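Long-range contact in putative poly(3-hydroxybutyrate) depolymerase LpqC (Bordetella parapertussis 12822, PDB 3D0K), which is a putative hydrolase that probably cleaves the ester bonds of poly(3-hydroxybutyrate) or related substrates: residues A[265-279]-A[287-299]. Residues are numbered along the deposited sequence; the frame is centred on the assembly and turned at random.
Sequences VVPGIGHDGQAMSQV and GRMPDAAELARLA. With SO4 (sulfate ion), chain J; SO4 (sulfate ion), chain G.
L295 and L298, on one face of helix 292-298, pack by apolar contact against the turn after strand 262-266 and against helix 273-279. V279 receives both leucines on one branch: its CG2 lies 3.9 Å from L295 CD2 and 4.2 Å from L298 CD1. Its CG1, anti to the backbone N (chi1 165°), meets the selenium of selenomethionine M289 at 3.9 Å; bends at chi2 and chi3 bring that long, pliable chain to V279 and V266. One turn earlier, A275 is small enough for its CB to come 4.1 Å from L298 CB, while I269 brings CD1 against the C-terminal end of helix 292-298, 3.9 Å from A299 CB. Segments 273-279 and 292-298 run roughly antiparallel, at 151°, with axes 10.4 Å apart, so the C-terminal helix folds back over the strand-loop-helix unit whose strand 262-266 edges a sheet with alpha/beta-hydrolase strand order. The loop carries H271, hydrogen-bonded to D216 and consistent with the histidine of a Ser-His-Asp triad including S148. Interface polar atoms meet carbon by van der Waals contact: P267 O touches L295 CD1, and Q278 OE1 lies 3.3 Å from L298 CD2. Aspartate suits N-caps, accepting from first-turn amides without helical carbonyl partners: D272 OD2 from A275 N above its carboxylate plane, D291 OD2 from E294 N nearly along its C-O axis. The chain J sulfate, probably from crystallisation liquor, accepts from A292 N at 2.9 Å through O3.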
ATOM      1  N   VAL A 265      -6.495  -4.082  15.352  1.00 19.61           N
ATOM      2  CA  VAL A 265      -7.899  -3.838  15.133  1.00 20.63           C
ATOM      3  C   VAL A 265      -8.206  -2.399  15.498  1.00 20.82           C
ATOM      4  O   VAL A 265      -7.773  -1.919  16.541  1.00 22.57           O
ATOM      5  CB  VAL A 265      -8.739  -4.782  16.005  1.00 21.71           C
ATOM      6  CG1 VAL A 265     -10.239  -4.526  15.795  1.00 23.25           C
ATOM      7  CG2 VAL A 265      -8.349  -6.247  15.657  1.00 21.92           C
ATOM      8  N   VAL A 266      -8.958  -1.712  14.659  1.00 20.46           N
ATOM      9  CA  VAL A 266      -9.451  -0.368  14.977  1.00 20.22           C
ATOM     10  C   VAL A 266     -10.927  -0.415  15.469  1.00 21.43           C
ATOM     11  O   VAL A 266     -11.842  -0.673  14.691  1.00 20.28           O
ATOM     12  CB  VAL A 266      -9.283   0.590  13.778  1.00 20.32           C
ATOM     13  CG1 VAL A 266      -9.587   2.029  14.189  1.00 20.02           C
ATOM     14  CG2 VAL A 266      -7.874   0.531  13.223  1.00 18.73           C
ATOM     15  N   PRO A 267     -11.159  -0.140  16.771  1.00 23.16           N
ATOM     16  CA  PRO A 267     -12.527  -0.246  17.258  1.00 23.99           C
ATOM     17  C   PRO A 267     -13.422   0.883  16.723  1.00 24.95           C
ATOM     18  O   PRO A 267     -13.046   2.082  16.758  1.00 25.26           O
ATOM     19  CB  PRO A 267     -12.384  -0.190  18.796  1.00 25.14           C
ATOM     20  CG  PRO A 267     -10.938   0.103  19.106  1.00 24.67           C
ATOM     21  CD  PRO A 267     -10.206   0.301  17.805  1.00 23.93           C
ATOM     22  N   GLY A 268     -14.575   0.486  16.196  1.00 25.04           N
ATOM     23  CA  GLY A 268     -15.619   1.428  15.780  1.00 25.84           C
ATOM     24  C   GLY A 268     -15.444   2.098  14.419  1.00 26.24           C
ATOM     25  O   GLY A 268     -16.196   2.997  14.090  1.00 28.12           O
ATOM     26  N   ILE A 269     -14.471   1.673  13.627  1.00 23.91           N
ATOM     27  CA  ILE A 269     -14.240   2.236  12.316  1.00 22.72           C
ATOM     28  C   ILE A 269     -14.546   1.143  11.313  1.00 23.26           C
ATOM     29  O   ILE A 269     -14.206  -0.006  11.551  1.00 22.94           O
ATOM     30  CB  ILE A 269     -12.781   2.732  12.154  1.00 22.57           C
ATOM     31  CG1 ILE A 269     -12.444   3.849  13.175  1.00 21.73           C
ATOM     32  CG2 ILE A 269     -12.513   3.292  10.748  1.00 20.72           C
ATOM     33  CD1 ILE A 269     -13.483   5.035  13.173  1.00 20.44           C
ATOM     34  N   GLY A 270     -15.168   1.504  10.192  1.00 23.05           N
ATOM     35  CA  GLY A 270     -15.504   0.507   9.171  1.00 23.47           C
ATOM     36  C   GLY A 270     -14.656   0.707   7.926  1.00 23.66           C
ATOM     37  O   GLY A 270     -13.451   0.905   8.017  1.00 24.90           O
ATOM     38  N   HIS A 271     -15.300   0.663   6.756  1.00 24.09           N
ATOM     39  CA  HIS A 271     -14.614   0.781   5.495  1.00 22.99           C
ATOM     40  C   HIS A 271     -14.526   2.246   5.057  1.00 23.15           C
ATOM     41  O   HIS A 271     -15.283   2.705   4.193  1.00 24.54           O
ATOM     42  CB  HIS A 271     -15.328  -0.087   4.445  1.00 23.78           C
ATOM     43  CG  HIS A 271     -14.483  -0.383   3.253  1.00 23.99           C
ATOM     44  ND1 HIS A 271     -13.355  -1.178   3.321  1.00 26.04           N
ATOM     45  CD2 HIS A 271     -14.562   0.050   1.971  1.00 27.49           C
ATOM     46  CE1 HIS A 271     -12.789  -1.238   2.133  1.00 26.73           C
ATOM     47  NE2 HIS A 271     -13.494  -0.494   1.297  1.00 27.45           N
ATOM     48  N   ASP A 272     -13.592   2.982   5.668  1.00 22.77           N
ATOM     49  CA  ASP A 272     -13.546   4.428   5.602  1.00 21.42           C
ATOM     50  C   ASP A 272     -12.043   4.792   5.474  1.00 19.94           C
ATOM     51  O   ASP A 272     -11.315   4.864   6.462  1.00 18.66           O
ATOM     52  CB  ASP A 272     -14.188   4.988   6.882  1.00 23.66           C
ATOM     53  CG  ASP A 272     -14.292   6.528   6.920  1.00 29.15           C
ATOM     54  OD1 ASP A 272     -15.083   6.987   7.794  1.00 37.24           O
ATOM     55  OD2 ASP A 272     -13.631   7.280   6.146  1.00 28.75           O
ATOM     56  N   GLY A 273     -11.602   4.954   4.239  1.00 18.69           N
ATOM     57  CA  GLY A 273     -10.182   5.236   3.938  1.00 18.56           C
ATOM     58  C   GLY A 273      -9.672   6.497   4.615  1.00 21.52           C
ATOM     59  O   GLY A 273      -8.510   6.536   5.043  1.00 21.73           O
ATOM     60  N   GLN A 274     -10.505   7.531   4.719  1.00 21.54           N
ATOM     61  CA  GLN A 274     -10.083   8.749   5.433  1.00 22.13           C
ATOM     62  C   GLN A 274      -9.852   8.481   6.930  1.00 21.66           C
ATOM     63  O   GLN A 274      -8.844   8.905   7.473  1.00 21.64           O
ATOM     64  CB  GLN A 274     -11.152   9.834   5.305  1.00 22.53           C
ATOM     65  CG  GLN A 274     -10.692  11.117   5.988  1.00 27.43           C
ATOM     66  CD  GLN A 274     -11.461  12.326   5.575  1.00 32.95           C
ATOM     67  OE1 GLN A 274     -10.976  13.457   5.733  1.00 36.79           O
ATOM     68  NE2 GLN A 274     -12.666  12.120   5.048  1.00 31.71           N
ATOM     69  N   ALA A 275     -10.807   7.821   7.603  1.00 21.48           N
ATOM     70  CA  ALA A 275     -10.617   7.483   9.020  1.00 20.17           C
ATOM     71  C   ALA A 275      -9.383   6.583   9.187  1.00 20.11           C
ATOM     72  O   ALA A 275      -8.629   6.751  10.121  1.00 19.25           O
ATOM     73  CB  ALA A 275     -11.839   6.770   9.590  1.00 19.93           C
HETATM   74  N   MSE A 276      -9.214   5.598   8.301  1.00 18.71           N
HETATM   75  CA  MSE A 276      -8.144   4.635   8.453  1.00 19.45           C
HETATM   76  C   MSE A 276      -6.787   5.328   8.196  1.00 18.72           C
HETATM   77  O   MSE A 276      -5.787   5.006   8.854  1.00 19.47           O
HETATM   78  CB  MSE A 276      -8.316   3.414   7.539  1.00 19.35           C
HETATM   79  CG  MSE A 276      -9.606   2.596   7.834  1.00 21.09           C
HETATM   80 SE   MSE A 276      -9.463   1.676   9.623  0.75 28.84          SE
HETATM   81  CE  MSE A 276      -8.300   0.227   8.980  1.00 22.99           C
ATOM     82  N   SER A 277      -6.773   6.293   7.275  1.00 17.72           N
ATOM     83  CA  SER A 277      -5.613   7.164   7.066  1.00 18.69           C
ATOM     84  C   SER A 277      -5.211   7.922   8.350  1.00 18.50           C
ATOM     85  O   SER A 277      -4.029   7.969   8.693  1.00 18.15           O
ATOM     86  CB  SER A 277      -5.842   8.171   5.917  1.00 17.84           C
ATOM     87  OG  SER A 277      -5.975   7.509   4.673  1.00 18.24           O
ATOM     88  N   GLN A 278      -6.168   8.535   9.029  1.00 18.62           N
ATOM     89  CA  GLN A 278      -5.864   9.335  10.206  1.00 18.73           C
ATOM     90  C   GLN A 278      -5.462   8.466  11.411  1.00 18.98           C
ATOM     91  O   GLN A 278      -4.631   8.860  12.239  1.00 19.50           O
ATOM     92  CB  GLN A 278      -7.054  10.252  10.521  1.00 20.67           C
ATOM     93  CG  GLN A 278      -7.417  11.164   9.349  1.00 24.32           C
ATOM     94  CD  GLN A 278      -7.827  12.550   9.781  1.00 37.56           C
ATOM     95  OE1 GLN A 278      -8.857  12.741  10.444  1.00 40.81           O
ATOM     96  NE2 GLN A 278      -7.019  13.552   9.394  1.00 43.53           N
ATOM     97  N   VAL A 279      -6.033   7.272  11.485  1.00 18.39           N
ATOM     98  CA  VAL A 279      -5.633   6.303  12.504  1.00 18.33           C
ATOM     99  C   VAL A 279      -4.212   5.841  12.272  1.00 18.09           C
ATOM    100  O   VAL A 279      -3.448   5.710  13.192  1.00 18.29           O
ATOM    101  CB  VAL A 279      -6.620   5.136  12.529  1.00 19.51           C
ATOM    102  CG1 VAL A 279      -6.070   3.931  13.298  1.00 20.28           C
ATOM    103  CG2 VAL A 279      -7.991   5.641  13.055  1.00 16.07           C
ATOM    104  N   GLY A 287       2.376   7.718  17.850  1.00 25.98           N
ATOM    105  CA  GLY A 287       2.675   6.523  18.617  1.00 25.77           C
ATOM    106  C   GLY A 287       1.504   6.002  19.431  1.00 25.41           C
ATOM    107  O   GLY A 287       1.691   5.430  20.492  1.00 27.15           O
ATOM    108  N   ARG A 288       0.292   6.216  18.955  1.00 23.81           N
ATOM    109  CA  ARG A 288      -0.866   5.912  19.764  1.00 23.12           C
ATOM    110  C   ARG A 288      -2.087   5.653  18.901  1.00 23.64           C
ATOM    111  O   ARG A 288      -2.201   6.143  17.780  1.00 21.28           O
ATOM    112  CB  ARG A 288      -1.124   7.074  20.705  1.00 23.44           C
ATOM    113  CG  ARG A 288      -1.607   8.339  20.028  1.00 20.56           C
ATOM    114  CD  ARG A 288      -1.535   9.491  20.996  1.00 23.40           C
ATOM    115  NE  ARG A 288      -2.592   9.378  21.982  1.00 22.32           N
ATOM    116  CZ  ARG A 288      -3.814   9.859  21.823  1.00 26.72           C
ATOM    117  NH1 ARG A 288      -4.721   9.693  22.776  1.00 27.41           N
ATOM    118  NH2 ARG A 288      -4.143  10.505  20.712  1.00 28.80           N
HETATM  119  N   MSE A 289      -3.006   4.883  19.448  1.00 24.09           N
HETATM  120  CA  MSE A 289      -4.319   4.786  18.890  1.00 26.37           C
HETATM  121  C   MSE A 289      -5.139   6.006  19.355  1.00 26.57           C
HETATM  122  O   MSE A 289      -5.083   6.397  20.556  1.00 27.35           O
HETATM  123  CB  MSE A 289      -4.931   3.445  19.311  1.00 25.82           C
HETATM  124  CG  MSE A 289      -6.344   3.198  18.899  1.00 31.00           C
HETATM  125 SE   MSE A 289      -6.449   2.663  16.989  0.75 38.99          SE
HETATM  126  CE  MSE A 289      -4.958   1.507  16.931  1.00 32.53           C
ATOM    127  N   PRO A 290      -5.879   6.657  18.437  1.00 27.26           N
ATOM    128  CA  PRO A 290      -6.768   7.736  18.925  1.00 28.09           C
ATOM    129  C   PRO A 290      -7.727   7.219  20.007  1.00 29.85           C
ATOM    130  O   PRO A 290      -8.071   6.026  20.025  1.00 29.15           O
ATOM    131  CB  PRO A 290      -7.555   8.141  17.670  1.00 27.78           C
ATOM    132  CG  PRO A 290      -6.678   7.779  16.551  1.00 28.56           C
ATOM    133  CD  PRO A 290      -5.976   6.502  16.979  1.00 27.49           C
ATOM    134  N   ASP A 291      -8.162   8.092  20.909  1.00 31.32           N
ATOM    135  CA  ASP A 291      -9.068   7.627  21.950  1.00 34.06           C
ATOM    136  C   ASP A 291     -10.521   7.448  21.425  1.00 34.08           C
ATOM    137  O   ASP A 291     -10.831   7.834  20.289  1.00 33.90           O
ATOM    138  CB  ASP A 291      -8.948   8.499  23.216  1.00 34.61           C
ATOM    139  CG  ASP A 291      -9.448   9.921  23.027  1.00 38.80           C
ATOM    140  OD1 ASP A 291      -8.971  10.814  23.785  1.00 42.53           O
ATOM    141  OD2 ASP A 291     -10.322  10.164  22.154  1.00 41.01           O
ATOM    142  N   ALA A 292     -11.394   6.853  22.242  1.00 34.73           N
ATOM    143  CA  ALA A 292     -12.756   6.523  21.808  1.00 34.88           C
ATOM    144  C   ALA A 292     -13.517   7.733  21.267  1.00 34.98           C
ATOM    145  O   ALA A 292     -14.239   7.610  20.274  1.00 35.64           O
ATOM    146  CB  ALA A 292     -13.543   5.831  22.923  1.00 35.65           C
ATOM    147  N   ALA A 293     -13.323   8.892  21.898  1.00 34.47           N
ATOM    148  CA  ALA A 293     -13.972  10.147  21.491  1.00 34.10           C
ATOM    149  C   ALA A 293     -13.526  10.573  20.108  1.00 33.52           C
ATOM    150  O   ALA A 293     -14.343  10.999  19.277  1.00 33.16           O
ATOM    151  CB  ALA A 293     -13.682  11.264  22.505  1.00 34.53           C
ATOM    152  N   GLU A 294     -12.223  10.488  19.858  0.50 33.15           N
ATOM    153  CA  GLU A 294     -11.694  10.760  18.535  0.50 33.18           C
ATOM    154  C   GLU A 294     -12.204   9.733  17.540  0.50 32.54           C
ATOM    155  O   GLU A 294     -12.718  10.078  16.476  0.50 32.59           O
ATOM    156  CB  GLU A 294     -10.172  10.762  18.550  0.50 33.31           C
ATOM    157  CG  GLU A 294      -9.579  12.116  18.274  0.50 34.94           C
ATOM    158  CD  GLU A 294      -9.532  12.411  16.800  0.50 35.71           C
ATOM    159  OE1 GLU A 294      -8.480  12.105  16.200  0.50 34.43           O
ATOM    160  OE2 GLU A 294     -10.544  12.922  16.253  0.50 35.17           O
ATOM    161  N   LEU A 295     -12.062   8.463  17.883  1.00 32.20           N
ATOM    162  CA  LEU A 295     -12.557   7.411  16.983  1.00 31.96           C
ATOM    163  C   LEU A 295     -14.028   7.655  16.636  1.00 32.79           C
ATOM    164  O   LEU A 295     -14.400   7.600  15.473  1.00 33.28           O
ATOM    165  CB  LEU A 295     -12.355   6.027  17.577  1.00 30.97           C
ATOM    166  CG  LEU A 295     -10.886   5.631  17.702  1.00 29.22           C
ATOM    167  CD1 LEU A 295     -10.781   4.283  18.333  1.00 27.84           C
ATOM    168  CD2 LEU A 295     -10.126   5.681  16.354  1.00 26.24           C
ATOM    169  N   ALA A 296     -14.846   7.985  17.626  1.00 34.55           N
ATOM    170  CA  ALA A 296     -16.255   8.313  17.365  1.00 36.09           C
ATOM    171  C   ALA A 296     -16.404   9.525  16.447  1.00 37.34           C
ATOM    172  O   ALA A 296     -17.296   9.556  15.593  1.00 37.65           O
ATOM    173  CB  ALA A 296     -17.034   8.500  18.678  1.00 36.57           C
ATOM    174  N   ARG A 297     -15.506  10.499  16.590  1.00 38.06           N
ATOM    175  CA  ARG A 297     -15.492  11.659  15.714  1.00 39.54           C
ATOM    176  C   ARG A 297     -15.244  11.191  14.296  1.00 40.36           C
ATOM    177  O   ARG A 297     -15.960  11.592  13.376  1.00 40.37           O
ATOM    178  CB  ARG A 297     -14.396  12.638  16.133  1.00 40.01           C
ATOM    179  CG  ARG A 297     -14.548  14.049  15.604  1.00 41.74           C
ATOM    180  CD  ARG A 297     -13.956  15.046  16.615  1.00 46.46           C
ATOM    181  NE  ARG A 297     -14.529  14.891  17.968  1.00 50.30           N
ATOM    182  CZ  ARG A 297     -13.846  14.545  19.070  1.00 51.66           C
ATOM    183  NH1 ARG A 297     -12.529  14.321  19.019  1.00 51.09           N
ATOM    184  NH2 ARG A 297     -14.485  14.438  20.237  1.00 50.14           N
ATOM    185  N   LEU A 298     -14.225  10.338  14.128  1.00 40.86           N
ATOM    186  CA  LEU A 298     -13.859   9.790  12.822  1.00 41.55           C
ATOM    187  C   LEU A 298     -14.933   8.878  12.224  1.00 42.00           C
ATOM    188  O   LEU A 298     -15.100   8.858  11.016  1.00 42.58           O
ATOM    189  CB  LEU A 298     -12.507   9.076  12.900  1.00 41.19           C
ATOM    190  CG  LEU A 298     -11.322  10.004  13.144  1.00 41.47           C
ATOM    191  CD1 LEU A 298     -10.056   9.249  13.531  1.00 42.07           C
ATOM    192  CD2 LEU A 298     -11.062  10.851  11.915  1.00 42.72           C
ATOM    193  N   ALA A 299     -15.670   8.154  13.061  1.00 42.35           N
ATOM    194  CA  ALA A 299     -16.728   7.254  12.579  1.00 43.20           C
ATOM    195  C   ALA A 299     -17.944   8.022  12.036  1.00 44.00           C
ATOM    196  O   ALA A 299     -18.025   9.256  12.147  1.00 44.60           O
ATOM    197  CB  ALA A 299     -17.155   6.270  13.670  1.00 42.81           C
TER
HETATM  198  S   SO4 J 309     -10.263   6.380  25.776  1.00112.00           S
HETATM  199  O1  SO4 J 309     -10.793   5.340  26.652  1.00112.17           O
HETATM  200  O2  SO4 J 309      -9.438   5.736  24.756  1.00111.82           O
HETATM  201  O3  SO4 J 309     -11.377   7.084  25.146  1.00112.05           O
HETATM  202  O4  SO4 J 309      -9.459   7.333  26.545  1.00111.70           O
HETATM  203  S   SO4 G 306     -12.258   2.757  -0.792  1.00 42.56           S
HETATM  204  O1  SO4 G 306     -12.308   2.641   0.652  1.00 45.38           O
HETATM  205  O2  SO4 G 306     -12.571   1.472  -1.388  1.00 42.81           O
HETATM  206  O3  SO4 G 306     -13.208   3.760  -1.247  1.00 45.43           O
HETATM  207  O4  SO4 G 306     -10.910   3.199  -1.167  1.00 46.01           O